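Local coordinates for monalysin (Pseudomonas entomophila, PDB 4MKO), which forms beta-barrel pores in host cell membranes, contributing to intestinal damage and lethality in infected Drosophila, at residues 142-147 / 179-184; 91-96 / 156-161; 148-153 / 224-229; 65-70 / 136-141. One frame throughout, in Å; residues are numbered along the deposited sequence. Where two conformers were deposited one is given.

Contact 1 (142-147 / 179-184); sequences QVVLVY and LSAITQ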
# COMPACT_ATOMS: atom_id res chain seq x y z
N GLN A 142 11.36 2.46 1.00
CA GLN A 142 10.73 1.98 -0.25
C GLN A 142 9.25 2.39 -0.22
O GLN A 142 8.60 2.30 0.82
CB GLN A 142 10.85 0.47 -0.41
CG GLN A 142 10.36 -0.03 -1.79
CD GLN A 142 10.63 -1.48 -2.09
OE1 GLN A 142 11.12 -2.25 -1.26
NE2 GLN A 142 10.32 -1.87 -3.31
N VAL A 143 8.73 2.78 -1.39
CA VAL A 143 7.32 3.17 -1.52
C VAL A 143 6.43 1.95 -1.39
O VAL A 143 6.62 0.93 -2.08
CB VAL A 143 7.04 3.91 -2.87
CG1 VAL A 143 5.55 4.14 -3.08
CG2 VAL A 143 7.83 5.23 -2.95
N VAL A 144 5.41 2.08 -0.53
CA VAL A 144 4.38 1.07 -0.32
C VAL A 144 3.05 1.62 -0.83
O VAL A 144 2.68 2.76 -0.51
CB VAL A 144 4.25 0.66 1.16
CG1 VAL A 144 3.05 -0.26 1.38
CG2 VAL A 144 5.53 -0.01 1.66
N LEU A 145 2.34 0.81 -1.63
CA LEU A 145 1.02 1.14 -2.16
C LEU A 145 0.01 0.39 -1.32
O LEU A 145 0.09 -0.84 -1.19
CB LEU A 145 0.89 0.78 -3.66
CG LEU A 145 1.92 1.45 -4.58
CD1 LEU A 145 1.90 0.82 -5.99
CD2 LEU A 145 1.74 2.99 -4.63
N VAL A 146 -0.94 1.13 -0.74
CA VAL A 146 -1.98 0.58 0.15
C VAL A 146 -3.34 0.61 -0.51
O VAL A 146 -3.76 1.65 -1.04
CB VAL A 146 -2.00 1.31 1.52
CG1 VAL A 146 -3.01 0.65 2.47
CG2 VAL A 146 -0.60 1.33 2.16
N TYR A 147 -4.06 -0.52 -0.42
CA TYR A 147 -5.39 -0.70 -1.02
C TYR A 147 -6.43 -1.05 0.03
O TYR A 147 -6.12 -1.74 1.01
CB TYR A 147 -5.33 -1.84 -2.08
CG TYR A 147 -4.31 -1.55 -3.15
CD1 TYR A 147 -2.96 -1.84 -2.95
CD2 TYR A 147 -4.66 -0.85 -4.31
CE1 TYR A 147 -2.00 -1.48 -3.89
CE2 TYR A 147 -3.70 -0.51 -5.26
CZ TYR A 147 -2.37 -0.81 -5.04
OH TYR A 147 -1.41 -0.48 -5.97
N LEU A 179 -7.37 -3.83 4.58
CA LEU A 179 -6.38 -3.20 3.71
C LEU A 179 -5.31 -4.21 3.35
O LEU A 179 -4.99 -5.09 4.14
CB LEU A 179 -5.67 -2.01 4.40
CG LEU A 179 -6.53 -0.91 5.03
CD1 LEU A 179 -5.62 0.21 5.60
CD2 LEU A 179 -7.52 -0.30 4.03
N SER A 180 -4.69 -4.03 2.17
CA SER A 180 -3.52 -4.81 1.77
C SER A 180 -2.47 -3.83 1.29
O SER A 180 -2.77 -2.66 1.04
CB SER A 180 -3.85 -5.82 0.68
OG SER A 180 -3.93 -5.23 -0.60
N ALA A 181 -1.25 -4.32 1.11
CA ALA A 181 -0.16 -3.45 0.69
C ALA A 181 0.84 -4.21 -0.17
O ALA A 181 1.13 -5.38 0.10
CB ALA A 181 0.53 -2.86 1.91
N ILE A 182 1.32 -3.55 -1.22
CA ILE A 182 2.33 -4.06 -2.15
C ILE A 182 3.39 -2.97 -2.27
O ILE A 182 3.14 -1.82 -1.89
CB ILE A 182 1.72 -4.45 -3.55
CG1 ILE A 182 1.27 -3.20 -4.37
CG2 ILE A 182 0.58 -5.50 -3.42
CD1 ILE A 182 0.82 -3.45 -5.81
N THR A 183 4.57 -3.31 -2.81
CA THR A 183 5.58 -2.28 -3.01
C THR A 183 5.60 -1.82 -4.45
O THR A 183 5.12 -2.52 -5.36
CB THR A 183 6.99 -2.81 -2.69
OG1 THR A 183 7.12 -4.12 -3.27
CG2 THR A 183 7.30 -2.82 -1.20
N GLN A 184 6.20 -0.64 -4.66
CA GLN A 184 6.47 -0.05 -5.97
C GLN A 184 8.00 -0.08 -6.13
O GLN A 184 8.72 -0.01 -5.13
CB GLN A 184 5.98 1.41 -6.01
CG GLN A 184 6.00 2.04 -7.39
CD GLN A 184 5.40 3.42 -7.39
OE1 GLN A 184 5.68 4.26 -6.52
NE2 GLN A 184 4.59 3.70 -8.37
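Tyr-147 and Ile-182 cross at a slant, with the rim of the phenol ring turned to the isoleucine. The closest point is ring CE1 against Ile-182 CG1, 3.7 Å, and CG1 lies near the ring plane. Ile-182 brings CG1 there by placing it between its own backbone N and carbonyl carbon (chi1 70°), which also lets CB of Leu-145 pack on the same atom at 4.1 Å. The Tyr-147 hydroxyl passes CD1 of Ile-182 and hydrogen-bonds Asn-105 OD1, so a long aromatic with a polar end suits a buried site where Asn-105 OD1 meets the hydroxyl. Residues 142-147 and 179-184 are adjacent antiparallel strands in the main sheet of an aerolysin-like toxin. Leu-145 pairs with Ile-182 and Tyr-147 with Ser-180 through reciprocal backbone bonds, the shortest from Leu-145 N to Ile-182 O at 2.8 Å. On the other face Val-144, Val-146, Ala-181 and Thr-183 line up; the small alanine lets Val-144 CG1 come within 3.7 Å of its CB, and Trp-201 of helix 201-211 covers Val-146 and Ala-181. Gln-142, fully extended, crosses Thr-183 at about a right angle, and its NE2 gives a straight bond (167°) to Gln-184 O at 3.1 Å. That donor stands 40° out of the carbonyl plane. The same NE2 bonds Thr-80 O, which also receives Thr-183 OG1, so one outside carbonyl ties both side chains. Val-143 and Gln-184 run side by side, CG1 to OE1 3.4 Å, while Gln-184 NE2 bonds Ser-111 O and Asp-13 OD1.

Contact 2 (91-96 / 156-161); sequences VNAKYS and RQNANA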
# COMPACT_ATOMS: atom_id res chain seq x y z
N VAL A 91 -1.34 -11.24 7.87
CA VAL A 91 -2.50 -12.03 7.46
C VAL A 91 -2.51 -13.41 8.17
O VAL A 91 -1.47 -14.04 8.30
CB VAL A 91 -2.63 -12.10 5.90
CG1 VAL A 91 -1.48 -12.88 5.26
CG2 VAL A 91 -3.99 -12.66 5.47
N ASN A 92 -3.68 -13.85 8.64
CA ASN A 92 -3.83 -15.13 9.36
C ASN A 92 -4.37 -16.25 8.48
O ASN A 92 -4.15 -17.43 8.79
CB ASN A 92 -4.71 -14.93 10.59
CG ASN A 92 -4.23 -13.85 11.53
OD1 ASN A 92 -3.07 -13.81 11.95
ND2 ASN A 92 -5.13 -12.94 11.90
N ALA A 93 -5.07 -15.91 7.40
CA ALA A 93 -5.68 -16.87 6.49
C ALA A 93 -4.90 -16.99 5.19
O ALA A 93 -4.10 -16.11 4.86
CB ALA A 93 -7.11 -16.45 6.19
N LYS A 94 -5.18 -18.06 4.41
CA LYS A 94 -4.61 -18.24 3.08
C LYS A 94 -5.13 -17.05 2.25
O LYS A 94 -6.31 -16.69 2.36
CB LYS A 94 -5.07 -19.59 2.49
CG LYS A 94 -4.37 -20.01 1.21
CD LYS A 94 -4.86 -21.38 0.76
CE LYS A 94 -4.50 -21.69 -0.67
NZ LYS A 94 -5.04 -23.00 -1.10
N TYR A 95 -4.24 -16.37 1.52
CA TYR A 95 -4.61 -15.16 0.78
C TYR A 95 -3.85 -15.09 -0.54
O TYR A 95 -2.62 -15.23 -0.55
CB TYR A 95 -4.26 -13.91 1.62
CG TYR A 95 -4.73 -12.60 1.02
CD1 TYR A 95 -6.04 -12.15 1.22
CD2 TYR A 95 -3.87 -11.79 0.29
CE1 TYR A 95 -6.48 -10.94 0.66
CE2 TYR A 95 -4.30 -10.59 -0.28
CZ TYR A 95 -5.61 -10.17 -0.09
OH TYR A 95 -6.03 -8.98 -0.65
N SER A 96 -4.58 -14.82 -1.64
CA SER A 96 -3.97 -14.65 -2.96
C SER A 96 -4.87 -13.90 -3.90
O SER A 96 -6.10 -13.94 -3.76
CB SER A 96 -3.55 -16.00 -3.56
OG SER A 96 -4.69 -16.79 -3.85
N ARG A 156 -18.59 -13.58 7.32
CA ARG A 156 -19.06 -14.62 8.25
C ARG A 156 -17.96 -15.64 8.52
O ARG A 156 -17.76 -16.02 9.67
CB ARG A 156 -20.31 -15.35 7.72
CG ARG A 156 -21.59 -14.58 7.88
CD ARG A 156 -22.78 -15.51 7.92
NE ARG A 156 -24.01 -14.80 8.28
CZ ARG A 156 -24.85 -14.25 7.41
NH1 ARG A 156 -24.61 -14.34 6.10
NH2 ARG A 156 -25.94 -13.62 7.83
N GLN A 157 -17.21 -16.02 7.47
CA GLN A 157 -16.15 -17.02 7.53
C GLN A 157 -14.77 -16.48 7.77
O GLN A 157 -13.91 -17.23 8.24
CB GLN A 157 -16.16 -17.87 6.25
CG GLN A 157 -17.45 -18.68 6.09
CD GLN A 157 -17.47 -19.45 4.80
OE1 GLN A 157 -16.63 -20.34 4.57
NE2 GLN A 157 -18.43 -19.15 3.95
N ASN A 158 -14.52 -15.21 7.44
CA ASN A 158 -13.18 -14.65 7.54
C ASN A 158 -13.07 -13.40 8.41
O ASN A 158 -12.21 -12.57 8.15
CB ASN A 158 -12.62 -14.38 6.12
CG ASN A 158 -12.44 -15.65 5.33
OD1 ASN A 158 -11.57 -16.46 5.65
ND2 ASN A 158 -13.33 -15.90 4.39
N ALA A 159 -13.84 -13.32 9.51
CA ALA A 159 -13.78 -12.18 10.44
C ALA A 159 -12.42 -12.04 11.16
O ALA A 159 -12.12 -10.96 11.68
CB ALA A 159 -14.92 -12.26 11.46
N ASN A 160 -11.60 -13.12 11.19
CA ASN A 160 -10.27 -13.14 11.82
C ASN A 160 -9.11 -13.35 10.83
O ASN A 160 -7.98 -13.59 11.26
CB ASN A 160 -10.23 -14.18 12.94
CG ASN A 160 -11.11 -13.80 14.10
OD1 ASN A 160 -10.88 -12.80 14.78
ND2 ASN A 160 -12.18 -14.55 14.29
N ALA A 161 -9.40 -13.24 9.53
CA ALA A 161 -8.40 -13.41 8.47
C ALA A 161 -7.28 -12.36 8.54
O ALA A 161 -6.13 -12.68 8.26
CB ALA A 161 -9.08 -13.37 7.11
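A type I beta turn, Asn-158 to Ala-161, presents two successive carbonyls to Asn-92, in the loop that follows helix 85-90. Asn-92 answers with two donors. Its backbone N bonds Ala-161 O at 2.7 Å, nearly straight (166°), and its amide ND2 bonds Asn-160 O at 3.0 Å. The side chain can do this because CG lies beside its own backbone N (chi1 -55°), which sends the amide the same way as the main-chain N-H. Asn-160 O falls close to the plane of that amide, on the line of one N-H, whereas ND2 is tilted 24° from the plane of the Asn-160 carbonyl. An asparagine fits here: it is short enough to reach the neighbouring carbonyl and can offer N-H. The 91-96 end belongs to the region 67-135, inferred to be the pore-forming domain, so the two bonds fasten this region to the loop between strands 136-151 and 165-170. The turn is closed by its own bond, Ala-161 N to Asn-158 O, 3.2 Å. Beside the polar pair, CB of Ala-93 meets CB of Ala-161 at 3.8 Å, methyl against methyl, small enough for the backbones to come close. Further in, Asn-158 packs on Trp-48 of strand 46-67 and Leu-176 of strand 173-191.

Contact 3 (148-153 / 224-229); sequences AHNATS and FDWSAY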
# COMPACT_ATOMS: atom_id res chain seq x y z
N ALA A 148 -7.66 -0.56 -0.18
CA ALA A 148 -8.80 -0.91 0.67
C ALA A 148 -9.64 -1.90 -0.14
O ALA A 148 -9.75 -1.78 -1.37
CB ALA A 148 -9.63 0.32 1.02
N HIS A 149 -10.23 -2.87 0.55
CA HIS A 149 -10.99 -3.90 -0.11
C HIS A 149 -12.29 -4.17 0.63
O HIS A 149 -12.33 -4.11 1.86
CB HIS A 149 -10.18 -5.22 -0.06
CG HIS A 149 -8.79 -5.16 -0.60
ND1 HIS A 149 -8.53 -5.39 -1.93
CD2 HIS A 149 -7.63 -4.87 0.03
CE1 HIS A 149 -7.22 -5.27 -2.07
NE2 HIS A 149 -6.64 -4.95 -0.92
N ASN A 150 -13.33 -4.52 -0.13
CA ASN A 150 -14.58 -5.02 0.41
C ASN A 150 -14.78 -6.38 -0.27
O ASN A 150 -15.18 -6.41 -1.44
CB ASN A 150 -15.81 -4.12 0.16
CG ASN A 150 -17.10 -4.86 0.53
OD1 ASN A 150 -17.08 -6.00 1.02
ND2 ASN A 150 -18.26 -4.26 0.29
N ALA A 151 -14.43 -7.45 0.43
CA ALA A 151 -14.61 -8.83 -0.05
C ALA A 151 -16.04 -9.17 0.34
O ALA A 151 -16.33 -9.44 1.52
CB ALA A 151 -13.60 -9.76 0.61
N THR A 152 -16.95 -9.04 -0.64
CA THR A 152 -18.39 -9.23 -0.41
C THR A 152 -18.69 -10.67 0.06
O THR A 152 -18.05 -11.63 -0.39
CB THR A 152 -19.24 -8.76 -1.61
OG1 THR A 152 -19.13 -9.68 -2.69
CG2 THR A 152 -18.88 -7.33 -2.07
N SER A 153 -19.58 -10.79 1.06
CA SER A 153 -20.00 -12.06 1.68
C SER A 153 -18.90 -12.78 2.50
O SER A 153 -19.22 -13.77 3.15
CB SER A 153 -20.60 -13.03 0.66
OG SER A 153 -21.62 -12.41 -0.10
N PHE A 224 -15.63 3.90 -1.45
CA PHE A 224 -15.55 2.96 -2.56
C PHE A 224 -16.53 3.43 -3.62
O PHE A 224 -17.61 3.97 -3.29
CB PHE A 224 -15.97 1.57 -2.13
CG PHE A 224 -14.93 0.81 -1.35
CD1 PHE A 224 -14.86 0.92 0.03
CD2 PHE A 224 -14.02 -0.02 -1.99
CE1 PHE A 224 -13.92 0.20 0.76
CE2 PHE A 224 -13.07 -0.74 -1.26
CZ PHE A 224 -13.03 -0.63 0.11
N ASP A 225 -16.19 3.18 -4.88
CA ASP A 225 -17.07 3.49 -6.00
C ASP A 225 -17.75 2.16 -6.45
O ASP A 225 -17.17 1.40 -7.22
CB ASP A 225 -16.31 4.18 -7.13
CG ASP A 225 -17.11 4.34 -8.41
OD1 ASP A 225 -18.38 4.33 -8.34
OD2 ASP A 225 -16.49 4.45 -9.49
N TRP A 226 -18.98 1.90 -5.95
CA TRP A 226 -19.69 0.65 -6.25
C TRP A 226 -20.04 0.45 -7.72
O TRP A 226 -20.33 -0.68 -8.12
CB TRP A 226 -20.93 0.48 -5.37
CG TRP A 226 -20.73 0.79 -3.92
CD1 TRP A 226 -21.43 1.69 -3.17
CD2 TRP A 226 -19.81 0.15 -3.01
NE1 TRP A 226 -21.03 1.65 -1.86
CE2 TRP A 226 -20.01 0.73 -1.74
CE3 TRP A 226 -18.81 -0.84 -3.16
CZ2 TRP A 226 -19.25 0.37 -0.62
CZ3 TRP A 226 -18.07 -1.22 -2.04
CH2 TRP A 226 -18.31 -0.63 -0.78
N SER A 227 -19.99 1.52 -8.54
CA SER A 227 -20.27 1.43 -9.98
C SER A 227 -19.26 0.54 -10.70
O SER A 227 -19.54 0.13 -11.84
CB SER A 227 -20.34 2.82 -10.62
OG SER A 227 -19.06 3.40 -10.75
N ALA A 228 -18.12 0.19 -10.05
CA ALA A 228 -17.14 -0.76 -10.61
C ALA A 228 -17.86 -2.06 -11.01
O ALA A 228 -17.54 -2.63 -12.05
CB ALA A 228 -16.06 -1.08 -9.58
N TYR A 229 -18.85 -2.52 -10.20
CA TYR A 229 -19.57 -3.77 -10.51
C TYR A 229 -20.24 -3.73 -11.90
O TYR A 229 -20.27 -4.74 -12.58
CB TYR A 229 -20.63 -4.09 -9.44
CG TYR A 229 -21.09 -5.53 -9.49
CD1 TYR A 229 -22.12 -5.93 -10.34
CD2 TYR A 229 -20.54 -6.49 -8.63
CE1 TYR A 229 -22.55 -7.26 -10.38
CE2 TYR A 229 -20.98 -7.82 -8.66
CZ TYR A 229 -21.98 -8.20 -9.53
OH TYR A 229 -22.42 -9.50 -9.56
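Phe-224 sets its CG opposite the carbonyl carbon (chi1 -78°), which drives the ring tip into the strand at Ala-148, while Asn-150 holds its CG opposite the backbone N (chi1 170°) and so extends its amide to Trp-226. The phenyl ring enters edge-on. Its CZ touches Ala-148 CB at 3.6 Å and the backbone N of His-149, also at 3.6 Å, an atom lying in the plane of the ring; CE2 stands 3.5 Å from Ala-148 O. CB of Asn-150 lies over one ring face. The small methyl of Ala-148 lets the ring edge reach the backbone. The amide of Asn-150 crosses the indole of Trp-226 at about a right angle, the two planes 84° apart. Its ND2 approaches the indole obliquely, 3.8 Å from CH2, while it hydrogen-bonds Asp-175 OD2. CB of Phe-224 in turn lies over one face of the Trp-226 ring, offset toward its rim. Asp-225, between the two aromatics in the sequence, accepts Ser-227 N at 3.2 Å and Ser-227 OG at 2.7 Å on OD1, both from one face of the carboxylate, and its OD2 forms a salt bridge with Arg-234. The bond from Ser-227 N to Asp-225 OD1 makes an Asx turn leading into the 3-10 segment 226-228, and the side chains of Phe-224 and Trp-226 lay the C-terminal tail on the end of the long strand 136-151.

Contact 4 (65-70 / 136-141); sequences ISIPQN and GTFVIY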
# COMPACT_ATOMS: atom_id res chain seq x y z
N ILE A 65 22.48 4.10 6.92
CA ILE A 65 23.92 3.93 6.68
C ILE A 65 24.66 5.24 6.91
O ILE A 65 24.18 6.30 6.47
CB ILE A 65 24.21 3.34 5.26
CG1 ILE A 65 25.71 2.96 5.08
CG2 ILE A 65 23.77 4.29 4.14
CD1 ILE A 65 26.03 1.55 5.34
N SER A 66 25.84 5.16 7.58
CA SER A 66 26.71 6.32 7.80
C SER A 66 27.96 6.09 6.98
O SER A 66 28.51 5.00 7.01
CB SER A 66 27.05 6.48 9.28
OG SER A 66 25.89 6.86 9.99
N ILE A 67 28.38 7.11 6.21
CA ILE A 67 29.55 7.00 5.33
C ILE A 67 30.56 8.09 5.68
O ILE A 67 30.19 9.27 5.77
CB ILE A 67 29.15 7.06 3.82
CG1 ILE A 67 28.01 6.06 3.51
CG2 ILE A 67 30.36 6.81 2.91
CD1 ILE A 67 27.35 6.26 2.10
N PRO A 68 31.85 7.72 5.88
CA PRO A 68 32.84 8.74 6.25
C PRO A 68 33.19 9.69 5.11
O PRO A 68 32.92 9.42 3.94
CB PRO A 68 34.09 7.93 6.64
CG PRO A 68 33.71 6.51 6.62
CD PRO A 68 32.44 6.37 5.83
N GLN A 69 33.84 10.80 5.49
CA GLN A 69 34.36 11.82 4.58
C GLN A 69 35.35 11.12 3.64
O GLN A 69 36.06 10.20 4.06
CB GLN A 69 35.08 12.91 5.42
CG GLN A 69 35.77 14.03 4.64
CD GLN A 69 34.80 14.98 3.96
OE1 GLN A 69 34.14 15.79 4.61
NE2 GLN A 69 34.73 14.90 2.64
N ASN A 70 35.36 11.54 2.35
CA ASN A 70 36.27 11.03 1.30
C ASN A 70 36.03 9.56 0.94
O ASN A 70 36.90 8.94 0.33
CB ASN A 70 37.74 11.28 1.70
CG ASN A 70 38.04 12.73 1.99
OD1 ASN A 70 37.54 13.63 1.31
ND2 ASN A 70 38.87 12.99 2.99
N GLY A 136 28.15 11.63 6.02
CA GLY A 136 26.73 11.69 6.32
C GLY A 136 26.08 10.42 6.77
O GLY A 136 26.64 9.33 6.63
N THR A 137 24.89 10.57 7.34
CA THR A 137 24.04 9.47 7.76
C THR A 137 22.79 9.59 6.90
O THR A 137 22.23 10.68 6.78
CB THR A 137 23.78 9.49 9.26
OG1 THR A 137 25.05 9.43 9.93
CG2 THR A 137 22.93 8.32 9.72
N PHE A 138 22.41 8.49 6.28
CA PHE A 138 21.29 8.44 5.33
C PHE A 138 20.35 7.29 5.64
O PHE A 138 20.78 6.23 6.09
CB PHE A 138 21.82 8.28 3.88
CG PHE A 138 22.95 9.23 3.56
CD1 PHE A 138 22.70 10.56 3.25
CD2 PHE A 138 24.28 8.83 3.67
CE1 PHE A 138 23.75 11.46 3.00
CE2 PHE A 138 25.33 9.72 3.41
CZ PHE A 138 25.05 11.03 3.07
N VAL A 139 19.06 7.53 5.38
CA VAL A 139 18.00 6.54 5.61
C VAL A 139 17.40 6.23 4.26
O VAL A 139 17.14 7.14 3.47
CB VAL A 139 16.92 6.99 6.63
CG1 VAL A 139 16.02 5.82 7.00
CG2 VAL A 139 17.56 7.61 7.89
N ILE A 140 17.21 4.94 3.99
CA ILE A 140 16.62 4.44 2.76
C ILE A 140 15.22 3.94 3.07
O ILE A 140 15.03 3.19 4.04
CB ILE A 140 17.49 3.32 2.17
CG1 ILE A 140 18.94 3.83 1.97
CG2 ILE A 140 16.87 2.79 0.85
CD1 ILE A 140 19.94 2.75 1.51
N TYR A 141 14.26 4.30 2.21
CA TYR A 141 12.87 3.84 2.34
C TYR A 141 12.39 3.32 1.00
O TYR A 141 12.94 3.71 -0.03
CB TYR A 141 11.94 5.01 2.71
CG TYR A 141 12.37 5.84 3.90
CD1 TYR A 141 11.96 5.52 5.19
CD2 TYR A 141 13.17 6.98 3.73
CE1 TYR A 141 12.34 6.30 6.28
CE2 TYR A 141 13.56 7.76 4.81
CZ TYR A 141 13.11 7.44 6.08
OH TYR A 141 13.50 8.23 7.14
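The shortest sound polar bonds are the reciprocal pair between Ile-65 and Phe-138: Ile-65 N to Phe-138 O and Phe-138 N to Ile-65 O, each 2.8 Å. Thr-137 CA also makes a CA-H...O contact with Ile-65 O, 3.4 Å. The next hydrogen-bonded pair of these antiparallel strands is lopsided. Ile-67 N meets Gly-136 O at 2.9 Å, nearly in line with the C=O, yet the return bond, Gly-136 N to Ile-67 O, is weak at 3.1 Å and bent to 130°. Gly-136 has a phi of 147°, a backbone shape that suits glycine, and the Phe-138 ring lies on the side where a side chain would stand. Phe-138 carries its CG beside the backbone N (chi1 -47°), which leans the ring back along the strand until CE2 is 4.2 Å from Ile-67 CD1; Ile-65 CG2 packs on Phe-138 CB. On the opposite face from Phe-138, Ser-66 OG bonds Thr-137 OG1 in one of two serine conformers, a link therefore tentative. Hydroxyl residues Ser-66 and Thr-137 share one face, Ile-65, Ile-67 and Phe-138 the other, apolar one, where Leu-75 of strand 72-81 touches Ile-65. Three backbone bonds are thus sound and only the last, from Gly-136 N, is weak, consistent with a strand pair ending where region 67-135, inferred to be pore-forming, begins and returns.

In the fold
Strand 136-151 threads three of the contacts: contact 4 at its beginning, with strand 46-67; contact 1 in its middle, with strand 173-191; and contact 3 at its far end, with the loop 224-229. The centres of contacts 3 and 4 are about 44 Å apart, on opposite sides of the chain's centre, which lies about 2 Å from that of contact 1. Contacts 1 and 3 meet directly, since Ser-180 OG and His-149 NE2 are 2.7 Å apart, a probable hydrogen bond. Tyr-95 of segment 91-96 in contact 2 packs against both, its OH 4.1 Å from Ser-180 CB and from His-149 NE2. A bound mercury ion sits about 4 Å from the Leu-145 side chain.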